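Local coordinates for protein probable starch synthase 4, chloroplastic/amyloplastic (Arabidopsis thaliana, PDB 6GNE) that belongs to the plastid starch synthase family of two-domain GT-B glycosyltransferases and binds adenosine-5'-diphosphate and glycan, at residues Ala127-Leu132 against Asp140-His145; His329-Thr334 against Glu357-Gln362; Arg333-Gly338 against Lys364-Val369. All blocks are in the same frame, centred on the assembly; numbering follows the deposited sequence.

Overall arrangement
Contact 1 comes first along the chain, in the N-terminal half of the GT-B fold, where helix 117-134 lies on strand 141-145. Contacts 2 and 3 sit on the other side of the chain's centre, in the C-terminal half, so contact 1 is about 45 Å from contact 2 and about 49 Å from contact 3, centre to centre. The latter two are neighbours, about 8 Å apart between centres. They share helix 324-336, with Arg333 and Thr334 in both, and touch where Ile331 CG2 meets Val369 CG1 at 3.8 Å. Together they pack one helix against the next helix, and then against the loop leading to edge strand 369-372. None of the three bridges the two halves.

Contact 1 of 3, residues Ala127-Leu132 against Asp140-His145; sequences AALELL and DIIHCH
Leu129 and Ile142 supply the closest pair of CA atoms across the two segments, 9.6 Å apart. Residues 127-132 are a stretch of helix 117-134, and Ile141-His145 form a strand running in roughly the opposite sense, so the separation is that of a helix laid on a sheet and bridged by side chains alone. No hydrogen bond crosses between the segments.

The contact rests on one isoleucine and two leucines. Ile142 points at the helix and reaches it with the end of its longer branch: CG1 stands beside the backbone N, opposite the carbonyl carbon (chi1 -64°), and the nearly straight chain beyond carries CD1 outward. Leu132 comes the other way, and the two meet tip to tip, CD1 of Leu132 lying 3.9 Å from CD1 of Ile142. Leu129 starts off at an angle to the strand, yet its far end swings in, bringing its CD2 within 4.3 Å of the same Ile142 CD1. That methyl is therefore touched by two side chains three residues apart on the helix, whose own ends, Leu129 CD2 and Leu132 CD1, are 4.4 Å from each other. All three residues are buried.

Val152 of helix 152-160 touches both Leu129 and Ile142, and Ile15 and Ile170 of the neighbouring strands touch Ile142, extending the greasy layer. The His143 ring takes no part here and is hydrogen-bonded through ND1 to Tyr494 OH and through NE2 to Thr173 OG1.

Strand 141-145 lies between the parallel strands 11-15 and 169-174, and helix 117-134 leads into it from strand 92-100. This is the helix-on-sheet packing of a beta-alpha-beta crossover in the Rossmann-like N-terminal domain of a GT-B glycosyltransferase.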
ATOM      1  N   ALA A 127       0.227  -3.595 -23.266  1.00 48.62           N
ATOM      2  CA  ALA A 127      -0.991  -4.357 -23.485  1.00 48.48           C
ATOM      3  C   ALA A 127      -2.214  -3.699 -22.861  1.00 46.96           C
ATOM      4  O   ALA A 127      -3.297  -3.787 -23.432  1.00 48.23           O
ATOM      5  CB  ALA A 127      -0.829  -5.781 -22.972  1.00 48.49           C
ATOM      6  N   ALA A 128      -2.054  -3.032 -21.712  1.00 44.46           N
ATOM      7  CA  ALA A 128      -3.182  -2.340 -21.063  1.00 43.18           C
ATOM      8  C   ALA A 128      -3.752  -1.208 -21.909  1.00 44.15           C
ATOM      9  O   ALA A 128      -4.970  -1.082 -22.076  1.00 44.33           O
ATOM     10  CB  ALA A 128      -2.778  -1.813 -19.702  1.00 41.25           C
ATOM     11  N   LEU A 129      -2.868  -0.383 -22.434  1.00 45.35           N
ATOM     12  CA  LEU A 129      -3.272   0.678 -23.373  1.00 47.42           C
ATOM     13  C   LEU A 129      -3.881   0.133 -24.668  1.00 49.45           C
ATOM     14  O   LEU A 129      -4.851   0.686 -25.180  1.00 49.99           O
ATOM     15  CB  LEU A 129      -2.083   1.591 -23.696  1.00 47.46           C
ATOM     16  CG  LEU A 129      -1.690   2.467 -22.511  1.00 45.33           C
ATOM     17  CD1 LEU A 129      -0.383   3.181 -22.804  1.00 45.77           C
ATOM     18  CD2 LEU A 129      -2.821   3.431 -22.150  1.00 45.00           C
ATOM     19  N   GLU A 130      -3.304  -0.952 -25.164  1.00 51.30           N
ATOM     20  CA  GLU A 130      -3.807  -1.652 -26.344  1.00 54.74           C
ATOM     21  C   GLU A 130      -5.232  -2.169 -26.127  1.00 54.08           C
ATOM     22  O   GLU A 130      -6.072  -1.993 -26.969  1.00 54.95           O
ATOM     23  CB  GLU A 130      -2.851  -2.799 -26.690  1.00 56.52           C
ATOM     24  CG  GLU A 130      -2.893  -3.273 -28.121  1.00 60.14           C
ATOM     25  CD  GLU A 130      -2.532  -2.190 -29.093  1.00 63.10           C
ATOM     26  OE1 GLU A 130      -3.440  -1.713 -29.794  1.00 66.78           O
ATOM     27  OE2 GLU A 130      -1.321  -1.805 -29.146  1.00 63.29           O
ATOM     28  N   LEU A 131      -5.499  -2.749 -24.974  1.00 53.24           N
ATOM     29  CA  LEU A 131      -6.857  -3.169 -24.639  1.00 54.36           C
ATOM     30  C   LEU A 131      -7.821  -1.995 -24.693  1.00 55.11           C
ATOM     31  O   LEU A 131      -8.917  -2.134 -25.222  1.00 57.43           O
ATOM     32  CB  LEU A 131      -6.914  -3.866 -23.267  1.00 53.04           C
ATOM     33  CG  LEU A 131      -8.262  -4.012 -22.533  1.00 52.86           C
ATOM     34  CD1 LEU A 131      -9.251  -4.906 -23.286  1.00 55.34           C
ATOM     35  CD2 LEU A 131      -8.016  -4.531 -21.124  1.00 50.87           C
ATOM     36  N   LEU A 132      -7.426  -0.846 -24.157  1.00 54.94           N
ATOM     37  CA  LEU A 132      -8.282   0.358 -24.209  1.00 55.94           C
ATOM     38  C   LEU A 132      -8.599   0.824 -25.652  1.00 59.20           C
ATOM     39  O   LEU A 132      -9.779   1.034 -26.014  1.00 59.51           O
ATOM     40  CB  LEU A 132      -7.675   1.505 -23.390  1.00 53.98           C
ATOM     41  CG  LEU A 132      -7.677   1.308 -21.876  1.00 52.16           C
ATOM     42  CD1 LEU A 132      -6.989   2.469 -21.186  1.00 51.41           C
ATOM     43  CD2 LEU A 132      -9.087   1.116 -21.328  1.00 51.93           C
ATOM     44  N   ASP A 140     -11.723   9.603 -19.495  1.00 52.42           N
ATOM     45  CA  ASP A 140     -11.348  10.948 -19.143  1.00 51.31           C
ATOM     46  C   ASP A 140     -10.034  10.965 -18.372  1.00 49.08           C
ATOM     47  O   ASP A 140      -9.258  11.904 -18.532  1.00 48.22           O
ATOM     48  CB  ASP A 140     -12.425  11.584 -18.262  1.00 51.58           C
ATOM     49  CG  ASP A 140     -13.804  11.627 -18.928  1.00 53.90           C
ATOM     50  OD1 ASP A 140     -13.975  12.290 -19.980  1.00 55.49           O
ATOM     51  OD2 ASP A 140     -14.726  11.004 -18.356  1.00 54.05           O
ATOM     52  N   ILE A 141      -9.827   9.951 -17.500  1.00 46.81           N
ATOM     53  CA  ILE A 141      -8.636   9.812 -16.627  1.00 43.78           C
ATOM     54  C   ILE A 141      -8.098   8.415 -16.744  1.00 42.05           C
ATOM     55  O   ILE A 141      -8.843   7.462 -16.648  1.00 42.14           O
ATOM     56  CB  ILE A 141      -8.971  10.013 -15.135  1.00 42.58           C
ATOM     57  CG1 ILE A 141      -9.477  11.428 -14.847  1.00 44.38           C
ATOM     58  CG2 ILE A 141      -7.763   9.691 -14.241  1.00 41.12           C
ATOM     59  CD1 ILE A 141      -8.444  12.545 -14.964  1.00 45.08           C
ATOM     60  N   ILE A 142      -6.798   8.296 -16.944  1.00 41.47           N
ATOM     61  CA  ILE A 142      -6.084   7.038 -16.770  1.00 40.44           C
ATOM     62  C   ILE A 142      -5.124   7.304 -15.602  1.00 39.40           C
ATOM     63  O   ILE A 142      -4.273   8.235 -15.650  1.00 39.39           O
ATOM     64  CB  ILE A 142      -5.353   6.547 -18.061  1.00 41.17           C
ATOM     65  CG1 ILE A 142      -6.380   6.231 -19.153  1.00 42.92           C
ATOM     66  CG2 ILE A 142      -4.528   5.296 -17.794  1.00 39.74           C
ATOM     67  CD1 ILE A 142      -5.792   6.099 -20.542  1.00 44.76           C
ATOM     68  N   HIS A 143      -5.287   6.498 -14.545  1.00 37.94           N
ATOM     69  CA  HIS A 143      -4.513   6.640 -13.325  1.00 36.84           C
ATOM     70  C   HIS A 143      -3.594   5.437 -13.202  1.00 36.12           C
ATOM     71  O   HIS A 143      -4.064   4.339 -13.040  1.00 36.01           O
ATOM     72  CB  HIS A 143      -5.479   6.757 -12.151  1.00 36.11           C
ATOM     73  CG  HIS A 143      -4.852   7.219 -10.880  1.00 35.42           C
ATOM     74  ND1 HIS A 143      -5.582   7.785  -9.867  1.00 35.62           N
ATOM     75  CD2 HIS A 143      -3.562   7.221 -10.457  1.00 35.29           C
ATOM     76  CE1 HIS A 143      -4.782   8.080  -8.854  1.00 34.70           C
ATOM     77  NE2 HIS A 143      -3.548   7.754  -9.193  1.00 34.22           N
ATOM     78  N   CYS A 144      -2.287   5.634 -13.284  1.00 37.36           N
ATOM     79  CA  CYS A 144      -1.352   4.527 -13.133  1.00 38.14           C
ATOM     80  C   CYS A 144      -0.573   4.572 -11.796  1.00 37.45           C
ATOM     81  O   CYS A 144      -0.491   5.614 -11.154  1.00 38.03           O
ATOM     82  CB  CYS A 144      -0.438   4.445 -14.356  1.00 40.44           C
ATOM     83  SG  CYS A 144       0.583   5.896 -14.719  1.00 43.24           S
ATOM     84  N   HIS A 145      -0.033   3.431 -11.368  1.00 36.66           N
ATOM     85  CA  HIS A 145       0.575   3.261 -10.014  1.00 34.89           C
ATOM     86  C   HIS A 145       1.987   2.660 -10.018  1.00 35.20           C
ATOM     87  O   HIS A 145       2.207   1.550 -10.503  1.00 35.19           O
ATOM     88  CB  HIS A 145      -0.348   2.414  -9.173  1.00 33.14           C
ATOM     89  CG  HIS A 145      -1.715   3.002  -9.053  1.00 33.78           C
ATOM     90  ND1 HIS A 145      -2.100   3.772  -7.971  1.00 33.86           N
ATOM     91  CD2 HIS A 145      -2.760   3.011  -9.912  1.00 33.83           C
ATOM     92  CE1 HIS A 145      -3.345   4.183  -8.149  1.00 34.20           C
ATOM     93  NE2 HIS A 145      -3.763   3.741  -9.324  1.00 34.17           N
TER

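Contact 2 of 3, residues His329-Thr334 against Glu357-Gln362; sequences HAIYRT and EGIEQQ
Tyr332 and Ile359 lie at the centre of a helix pair in the Rossmann-like C-terminal domain of the GT-B fold. Helices 324-336 and 350-362 are successive connections of its parallel sheet, the first leading from strand 311-317 to 340-346, the second from there to 369-372. Here they run nearly parallel, with 12.3 Å between the axes of the two short segments, a wide spacing filled by side chains.

Tyr332 spans most of that gap. Its CG sits beside the backbone N and opposite the carbonyl carbon (chi1 -63°), and the ring carries the hydroxyl over to the other helix. The tyrosine and Ile359 cross obliquely, and OH rests 3.6 Å from Ile359 CG1. Gln362, one turn further on, meets the tyrosine from another quarter. Extended beyond CG, it crosses Tyr332 at about a right angle and sets NE2 at the ring's edge, in its plane, with the amide itself turned 58° from the ring. NE2 donates to Tyr332 OH over 2.7 Å, but the N-H...O angle of 117° is far from straight and the bond is weak. Gln362 is solvent-exposed, so this weak link lies at the outer margin of the contact.

Deeper in, Ile331 and Ile359 point at each other's segments; the end of Ile331, CD1, lies 4.3 Å from the branch methyl CG2 of Ile359. Phe341 and Val369 from the sheet touch Ile331, and Leu371 touches Ile359, so this apolar layer continues down to the strands.

On the first helix, Ala330 O is gripped twice by Thr334, through N at 3.0 Å and OG1 at 2.7 Å, from opposite faces of the carbonyl plane.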
ATOM      1  N   HIS A 329      13.786  -5.538  18.890  1.00 32.94           N
ATOM      2  CA  HIS A 329      13.931  -5.009  20.239  1.00 32.96           C
ATOM      3  C   HIS A 329      12.617  -4.990  20.981  1.00 32.39           C
ATOM      4  O   HIS A 329      12.550  -5.330  22.148  1.00 34.03           O
ATOM      5  CB  HIS A 329      14.529  -3.600  20.238  1.00 32.93           C
ATOM      6  CG  HIS A 329      14.533  -2.950  21.590  1.00 33.66           C
ATOM      7  ND1 HIS A 329      15.275  -3.438  22.638  1.00 35.22           N
ATOM      8  CD2 HIS A 329      13.865  -1.870  22.074  1.00 32.99           C
ATOM      9  CE1 HIS A 329      15.084  -2.675  23.705  1.00 35.57           C
ATOM     10  NE2 HIS A 329      14.234  -1.713  23.390  1.00 33.83           N
ATOM     11  N   ALA A 330      11.564  -4.580  20.296  1.00 31.65           N
ATOM     12  CA  ALA A 330      10.232  -4.453  20.887  1.00 30.49           C
ATOM     13  C   ALA A 330       9.687  -5.771  21.411  1.00 30.86           C
ATOM     14  O   ALA A 330       8.920  -5.760  22.360  1.00 30.93           O
ATOM     15  CB  ALA A 330       9.262  -3.872  19.869  1.00 28.74           C
ATOM     16  N   ILE A 331      10.068  -6.886  20.782  1.00 31.04           N
ATOM     17  CA  ILE A 331       9.632  -8.170  21.254  1.00 32.51           C
ATOM     18  C   ILE A 331      10.126  -8.362  22.691  1.00 33.48           C
ATOM     19  O   ILE A 331       9.329  -8.644  23.596  1.00 33.61           O
ATOM     20  CB  ILE A 331      10.120  -9.322  20.361  1.00 33.81           C
ATOM     21  CG1 ILE A 331       9.398  -9.299  19.015  1.00 33.19           C
ATOM     22  CG2 ILE A 331       9.866 -10.684  21.020  1.00 35.61           C
ATOM     23  CD1 ILE A 331      10.099 -10.108  17.927  1.00 34.13           C
ATOM     24  N   TYR A 332      11.422  -8.189  22.886  1.00 33.68           N
ATOM     25  CA  TYR A 332      12.037  -8.408  24.194  1.00 35.29           C
ATOM     26  C   TYR A 332      11.633  -7.364  25.215  1.00 34.41           C
ATOM     27  O   TYR A 332      11.441  -7.682  26.374  1.00 34.64           O
ATOM     28  CB  TYR A 332      13.579  -8.498  24.088  1.00 36.34           C
ATOM     29  CG  TYR A 332      14.031  -9.663  23.266  1.00 36.37           C
ATOM     30  CD1 TYR A 332      14.154 -10.901  23.828  1.00 37.43           C
ATOM     31  CD2 TYR A 332      14.293  -9.515  21.888  1.00 35.91           C
ATOM     32  CE1 TYR A 332      14.569 -11.983  23.072  1.00 38.72           C
ATOM     33  CE2 TYR A 332      14.716 -10.586  21.105  1.00 36.52           C
ATOM     34  CZ  TYR A 332      14.856 -11.827  21.703  1.00 38.09           C
ATOM     35  OH  TYR A 332      15.273 -12.930  20.992  1.00 39.27           O
ATOM     36  N   ARG A 333      11.490  -6.126  24.781  1.00 33.89           N
ATOM     37  CA  ARG A 333      11.135  -5.067  25.705  1.00 34.54           C
ATOM     38  C   ARG A 333       9.698  -5.237  26.234  1.00 33.79           C
ATOM     39  O   ARG A 333       9.419  -5.021  27.425  1.00 33.91           O
ATOM     40  CB  ARG A 333      11.303  -3.700  25.037  1.00 34.49           C
ATOM     41  CG  ARG A 333      11.197  -2.526  25.995  1.00 35.45           C
ATOM     42  CD  ARG A 333      12.219  -2.662  27.114  1.00 38.62           C
ATOM     43  NE  ARG A 333      12.430  -1.399  27.795  1.00 40.54           N
ATOM     44  CZ  ARG A 333      13.345  -1.193  28.730  1.00 42.76           C
ATOM     45  NH1 ARG A 333      14.146  -2.171  29.128  1.00 45.15           N
ATOM     46  NH2 ARG A 333      13.482   0.008  29.258  1.00 42.96           N
ATOM     47  N   THR A 334       8.801  -5.593  25.322  1.00 32.80           N
ATOM     48  CA  THR A 334       7.423  -5.854  25.643  1.00 33.08           C
ATOM     49  C   THR A 334       7.346  -6.926  26.707  1.00 34.84           C
ATOM     50  O   THR A 334       6.607  -6.780  27.688  1.00 35.23           O
ATOM     51  CB  THR A 334       6.646  -6.298  24.401  1.00 32.23           C
ATOM     52  OG1 THR A 334       6.518  -5.203  23.491  1.00 30.54           O
ATOM     53  CG2 THR A 334       5.264  -6.793  24.774  1.00 32.68           C
ATOM     54  N   GLU A 357      13.352 -16.249  12.419  1.00 46.68           N
ATOM     55  CA  GLU A 357      13.178 -17.688  12.607  1.00 49.73           C
ATOM     56  C   GLU A 357      13.847 -18.170  13.902  1.00 52.02           C
ATOM     57  O   GLU A 357      13.316 -19.053  14.570  1.00 52.45           O
ATOM     58  CB  GLU A 357      13.730 -18.492  11.413  1.00 52.05           C
ATOM     59  CG  GLU A 357      12.686 -18.731  10.318  1.00 52.67           C
ATOM     60  CD  GLU A 357      13.243 -19.242   8.984  1.00 54.89           C
ATOM     61  OE1 GLU A 357      12.466 -19.206   8.004  1.00 54.34           O
ATOM     62  OE2 GLU A 357      14.426 -19.673   8.905  1.00 58.18           O
ATOM     63  N   GLY A 358      15.008 -17.580  14.232  1.00 51.95           N
ATOM     64  CA  GLY A 358      15.734 -17.876  15.477  1.00 53.23           C
ATOM     65  C   GLY A 358      14.996 -17.417  16.721  1.00 51.92           C
ATOM     66  O   GLY A 358      14.894 -18.135  17.713  1.00 51.29           O
ATOM     67  N   ILE A 359      14.452 -16.213  16.647  1.00 50.99           N
ATOM     68  CA  ILE A 359      13.637 -15.663  17.730  1.00 50.77           C
ATOM     69  C   ILE A 359      12.369 -16.503  17.927  1.00 53.43           C
ATOM     70  O   ILE A 359      11.929 -16.714  19.047  1.00 54.35           O
ATOM     71  CB  ILE A 359      13.253 -14.198  17.457  1.00 46.85           C
ATOM     72  CG1 ILE A 359      14.498 -13.313  17.448  1.00 45.63           C
ATOM     73  CG2 ILE A 359      12.292 -13.701  18.523  1.00 46.84           C
ATOM     74  CD1 ILE A 359      14.342 -12.009  16.734  1.00 43.91           C
ATOM     75  N   GLU A 360      11.795 -16.985  16.831  1.00 55.75           N
ATOM     76  CA  GLU A 360      10.565 -17.740  16.902  1.00 57.36           C
ATOM     77  C   GLU A 360      10.782 -19.021  17.663  1.00 59.49           C
ATOM     78  O   GLU A 360      10.017 -19.307  18.560  1.00 60.22           O
ATOM     79  CB  GLU A 360       9.992 -17.988  15.495  1.00 58.88           C
ATOM     80  CG  GLU A 360       8.596 -18.546  15.486  1.00 61.05           C
ATOM     81  CD  GLU A 360       8.443 -19.760  14.585  1.00 66.29           C
ATOM     82  OE1 GLU A 360       8.363 -20.894  15.156  1.00 69.86           O
ATOM     83  OE2 GLU A 360       8.442 -19.577  13.333  1.00 67.34           O
ATOM     84  N   GLN A 361      11.810 -19.785  17.317  1.00 61.84           N
ATOM     85  CA  GLN A 361      12.153 -21.031  18.017  1.00 66.56           C
ATOM     86  C   GLN A 361      12.368 -20.868  19.520  1.00 65.26           C
ATOM     87  O   GLN A 361      11.921 -21.682  20.358  1.00 65.65           O
ATOM     88  CB  GLN A 361      13.498 -21.599  17.466  1.00 71.42           C
ATOM     89  CG  GLN A 361      13.402 -22.778  16.505  1.00 75.50           C
ATOM     90  CD  GLN A 361      13.008 -22.375  15.080  1.00 78.23           C
ATOM     91  OE1 GLN A 361      13.855 -22.351  14.170  1.00 79.73           O
ATOM     92  NE2 GLN A 361      11.716 -22.017  14.886  1.00 78.65           N
ATOM     93  N   GLN A 362      13.091 -19.795  19.833  1.00 64.13           N
ATOM     94  CA  GLN A 362      13.306 -19.331  21.213  1.00 64.30           C
ATOM     95  C   GLN A 362      11.981 -19.249  22.031  1.00 62.51           C
ATOM     96  O   GLN A 362      11.971 -19.517  23.244  1.00 61.00           O
ATOM     97  CB  GLN A 362      14.023 -17.970  21.167  1.00 63.61           C
ATOM     98  CG  GLN A 362      14.892 -17.640  22.370  1.00 65.69           C
ATOM     99  CD  GLN A 362      15.865 -16.497  22.098  1.00 66.86           C
ATOM    100  OE1 GLN A 362      16.980 -16.708  21.658  1.00 70.70           O
ATOM    101  NE2 GLN A 362      15.445 -15.289  22.366  1.00 64.48           N
TER

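Contact 3 of 3, residues Arg333-Gly338 against Lys364-Val369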
ATOM      1  N   ARG A 333      11.490  -6.126  24.781  1.00 33.89           N
ATOM      2  CA  ARG A 333      11.135  -5.067  25.705  1.00 34.54           C
ATOM      3  C   ARG A 333       9.698  -5.237  26.234  1.00 33.79           C
ATOM      4  O   ARG A 333       9.419  -5.021  27.425  1.00 33.91           O
ATOM      5  CB  ARG A 333      11.303  -3.700  25.037  1.00 34.49           C
ATOM      6  CG  ARG A 333      11.197  -2.526  25.995  1.00 35.45           C
ATOM      7  CD  ARG A 333      12.219  -2.662  27.114  1.00 38.62           C
ATOM      8  NE  ARG A 333      12.430  -1.399  27.795  1.00 40.54           N
ATOM      9  CZ  ARG A 333      13.345  -1.193  28.730  1.00 42.76           C
ATOM     10  NH1 ARG A 333      14.146  -2.171  29.128  1.00 45.15           N
ATOM     11  NH2 ARG A 333      13.482   0.008  29.258  1.00 42.96           N
ATOM     12  N   THR A 334       8.801  -5.593  25.322  1.00 32.80           N
ATOM     13  CA  THR A 334       7.423  -5.854  25.643  1.00 33.08           C
ATOM     14  C   THR A 334       7.346  -6.926  26.707  1.00 34.84           C
ATOM     15  O   THR A 334       6.607  -6.780  27.688  1.00 35.23           O
ATOM     16  CB  THR A 334       6.646  -6.298  24.401  1.00 32.23           C
ATOM     17  OG1 THR A 334       6.518  -5.203  23.491  1.00 30.54           O
ATOM     18  CG2 THR A 334       5.264  -6.793  24.774  1.00 32.68           C
ATOM     19  N   LEU A 335       8.084  -8.000  26.484  1.00 36.12           N
ATOM     20  CA  LEU A 335       8.190  -9.064  27.439  1.00 38.85           C
ATOM     21  C   LEU A 335       8.784  -8.570  28.791  1.00 40.54           C
ATOM     22  O   LEU A 335       8.252  -8.878  29.857  1.00 43.68           O
ATOM     23  CB  LEU A 335       9.056 -10.161  26.843  1.00 40.34           C
ATOM     24  CG  LEU A 335       9.275 -11.415  27.664  1.00 42.87           C
ATOM     25  CD1 LEU A 335       7.944 -12.094  27.909  1.00 44.23           C
ATOM     26  CD2 LEU A 335      10.212 -12.343  26.966  1.00 44.15           C
ATOM     27  N   GLU A 336       9.859  -7.793  28.743  1.00 39.56           N
ATOM     28  CA  GLU A 336      10.486  -7.263  29.947  1.00 40.46           C
ATOM     29  C   GLU A 336       9.510  -6.409  30.779  1.00 39.53           C
ATOM     30  O   GLU A 336       9.506  -6.474  32.006  1.00 40.13           O
ATOM     31  CB  GLU A 336      11.726  -6.440  29.565  1.00 40.62           C
ATOM     32  CG  GLU A 336      12.527  -5.923  30.749  1.00 42.15           C
ATOM     33  CD  GLU A 336      13.822  -5.253  30.339  1.00 42.83           C
ATOM     34  OE1 GLU A 336      14.032  -4.957  29.134  1.00 42.19           O
ATOM     35  OE2 GLU A 336      14.614  -4.956  31.243  1.00 44.31           O
ATOM     36  N   LEU A 337       8.678  -5.644  30.075  1.00 37.86           N
ATOM     37  CA  LEU A 337       7.715  -4.742  30.693  1.00 37.82           C
ATOM     38  C   LEU A 337       6.430  -5.446  31.169  1.00 38.26           C
ATOM     39  O   LEU A 337       5.538  -4.773  31.700  1.00 38.34           O
ATOM     40  CB  LEU A 337       7.359  -3.593  29.735  1.00 36.84           C
ATOM     41  CG  LEU A 337       8.083  -2.239  29.878  1.00 37.40           C
ATOM     42  CD1 LEU A 337       9.565  -2.386  30.070  1.00 38.62           C
ATOM     43  CD2 LEU A 337       7.826  -1.380  28.646  1.00 36.08           C
ATOM     44  N   GLY A 338       6.331  -6.773  30.978  1.00 38.44           N
ATOM     45  CA  GLY A 338       5.205  -7.564  31.443  1.00 38.75           C
ATOM     46  C   GLY A 338       4.017  -7.614  30.495  1.00 37.66           C
ATOM     47  O   GLY A 338       2.892  -7.786  30.946  1.00 38.02           O
ATOM     48  N   LYS A 364       8.837 -20.877  20.900  1.00 68.78           N
ATOM     49  CA  LYS A 364       7.880 -21.872  20.280  1.00 71.84           C
ATOM     50  C   LYS A 364       6.481 -21.940  20.917  1.00 70.46           C
ATOM     51  O   LYS A 364       5.449 -21.708  20.237  1.00 69.58           O
ATOM     52  CB  LYS A 364       8.458 -23.302  20.325  1.00 76.06           C
ATOM     53  CG  LYS A 364       9.423 -23.728  19.216  1.00 78.77           C
ATOM     54  CD  LYS A 364       9.991 -25.121  19.542  1.00 83.52           C
ATOM     55  CE  LYS A 364      11.331 -25.390  18.875  1.00 86.06           C
ATOM     56  NZ  LYS A 364      11.205 -25.609  17.405  1.00 85.42           N
ATOM     57  N   SER A 365       6.474 -22.291  22.210  1.00 67.61           N
ATOM     58  CA  SER A 365       5.238 -22.360  23.018  1.00 65.51           C
ATOM     59  C   SER A 365       5.395 -21.564  24.312  1.00 62.21           C
ATOM     60  O   SER A 365       5.031 -22.029  25.387  1.00 62.00           O
ATOM     61  CB  SER A 365       4.839 -23.804  23.297  1.00 67.59           C
ATOM     62  OG  SER A 365       5.899 -24.468  23.932  1.00 71.56           O
ATOM     63  N   HIS A 366       5.956 -20.361  24.191  1.00 58.26           N
ATOM     64  CA  HIS A 366       6.026 -19.413  25.300  1.00 55.66           C
ATOM     65  C   HIS A 366       4.625 -18.886  25.594  1.00 53.34           C
ATOM     66  O   HIS A 366       3.783 -18.738  24.690  1.00 51.00           O
ATOM     67  CB  HIS A 366       6.940 -18.218  24.959  1.00 54.03           C
ATOM     68  CG  HIS A 366       7.422 -17.458  26.156  1.00 53.40           C
ATOM     69  ND1 HIS A 366       6.922 -16.224  26.501  1.00 51.22           N
ATOM     70  CD2 HIS A 366       8.354 -17.760  27.092  1.00 54.50           C
ATOM     71  CE1 HIS A 366       7.524 -15.793  27.593  1.00 51.84           C
ATOM     72  NE2 HIS A 366       8.413 -16.698  27.961  1.00 54.13           N
ATOM     73  N   ASP A 367       4.391 -18.580  26.858  1.00 52.29           N
ATOM     74  CA  ASP A 367       3.106 -18.062  27.281  1.00 51.84           C
ATOM     75  C   ASP A 367       2.750 -16.664  26.752  1.00 49.07           C
ATOM     76  O   ASP A 367       1.571 -16.333  26.693  1.00 48.57           O
ATOM     77  CB  ASP A 367       3.032 -18.012  28.810  1.00 53.65           C
ATOM     78  CG  ASP A 367       2.882 -19.349  29.453  1.00 56.25           C
ATOM     79  OD1 ASP A 367       2.814 -20.389  28.763  1.00 57.62           O
ATOM     80  OD2 ASP A 367       2.862 -19.326  30.696  1.00 58.33           O
ATOM     81  N   HIS A 368       3.750 -15.848  26.409  1.00 47.06           N
ATOM     82  CA  HIS A 368       3.555 -14.422  26.143  1.00 44.38           C
ATOM     83  C   HIS A 368       4.073 -13.922  24.777  1.00 41.57           C
ATOM     84  O   HIS A 368       3.793 -12.801  24.417  1.00 39.00           O
ATOM     85  CB  HIS A 368       4.190 -13.604  27.284  1.00 44.44           C
ATOM     86  CG  HIS A 368       3.755 -14.042  28.647  1.00 46.43           C
ATOM     87  ND1 HIS A 368       2.689 -13.482  29.317  1.00 46.88           N
ATOM     88  CD2 HIS A 368       4.233 -15.020  29.459  1.00 47.72           C
ATOM     89  CE1 HIS A 368       2.532 -14.090  30.482  1.00 47.16           C
ATOM     90  NE2 HIS A 368       3.458 -15.025  30.590  1.00 47.96           N
ATOM     91  N   VAL A 369       4.814 -14.726  24.022  1.00 41.95           N
ATOM     92  CA  VAL A 369       5.342 -14.290  22.730  1.00 41.10           C
ATOM     93  C   VAL A 369       5.112 -15.338  21.655  1.00 41.29           C
ATOM     94  O   VAL A 369       5.496 -16.482  21.832  1.00 41.68           O
ATOM     95  CB  VAL A 369       6.846 -13.968  22.835  1.00 41.79           C
ATOM     96  CG1 VAL A 369       7.411 -13.544  21.490  1.00 41.08           C
ATOM     97  CG2 VAL A 369       7.038 -12.818  23.812  1.00 42.43           C
TER
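His366 is the first residue of the 364-369 loop to meet Leu335, near the end of helix 324-336. The setting is the Rossmann-like C-terminal domain of the GT-B fold, where this loop leads from helix 350-362 into strand 369-372, the edge of the parallel sheet.

His366 and Leu335 come from opposite directions, and the imidazole CE1 lies 3.7 Å from Leu335 CD1. The leucine reaches the loop because its CG is turned opposite the backbone N (chi1 -178°), which carries CD1 across although the side chain leaves the helix at a slant. The imidazole also accepts a hydrogen bond from within the loop: His368 N donates to His366 ND1 over 3.2 Å. The N-H...N angle is 156°, but the donor sits 39° out of the ring plane, so the nitrogen is met well off its ideal direction. Phe363 packs edge-to-face with His366 and also touches Leu335.

His368 and Leu335 supply the closest pair of CA atoms, 7.2 Å apart. Here the contact is through His368 CB, 4.1 Å from Leu335 CD1, and the two side chains cross at about a right angle.

Val369 follows, buried where the strand starts, with CG2 4.3 Å from the same Leu335 CD1. One leucine methyl thus meets two loop residues and the first residue of the strand.

Beyond Leu335 the helix ends in a Schellman motif: Gly338 takes positive phi, and its N bonds to Leu335 O at 3.1 Å, one of the motif's two bonds back into the last turn.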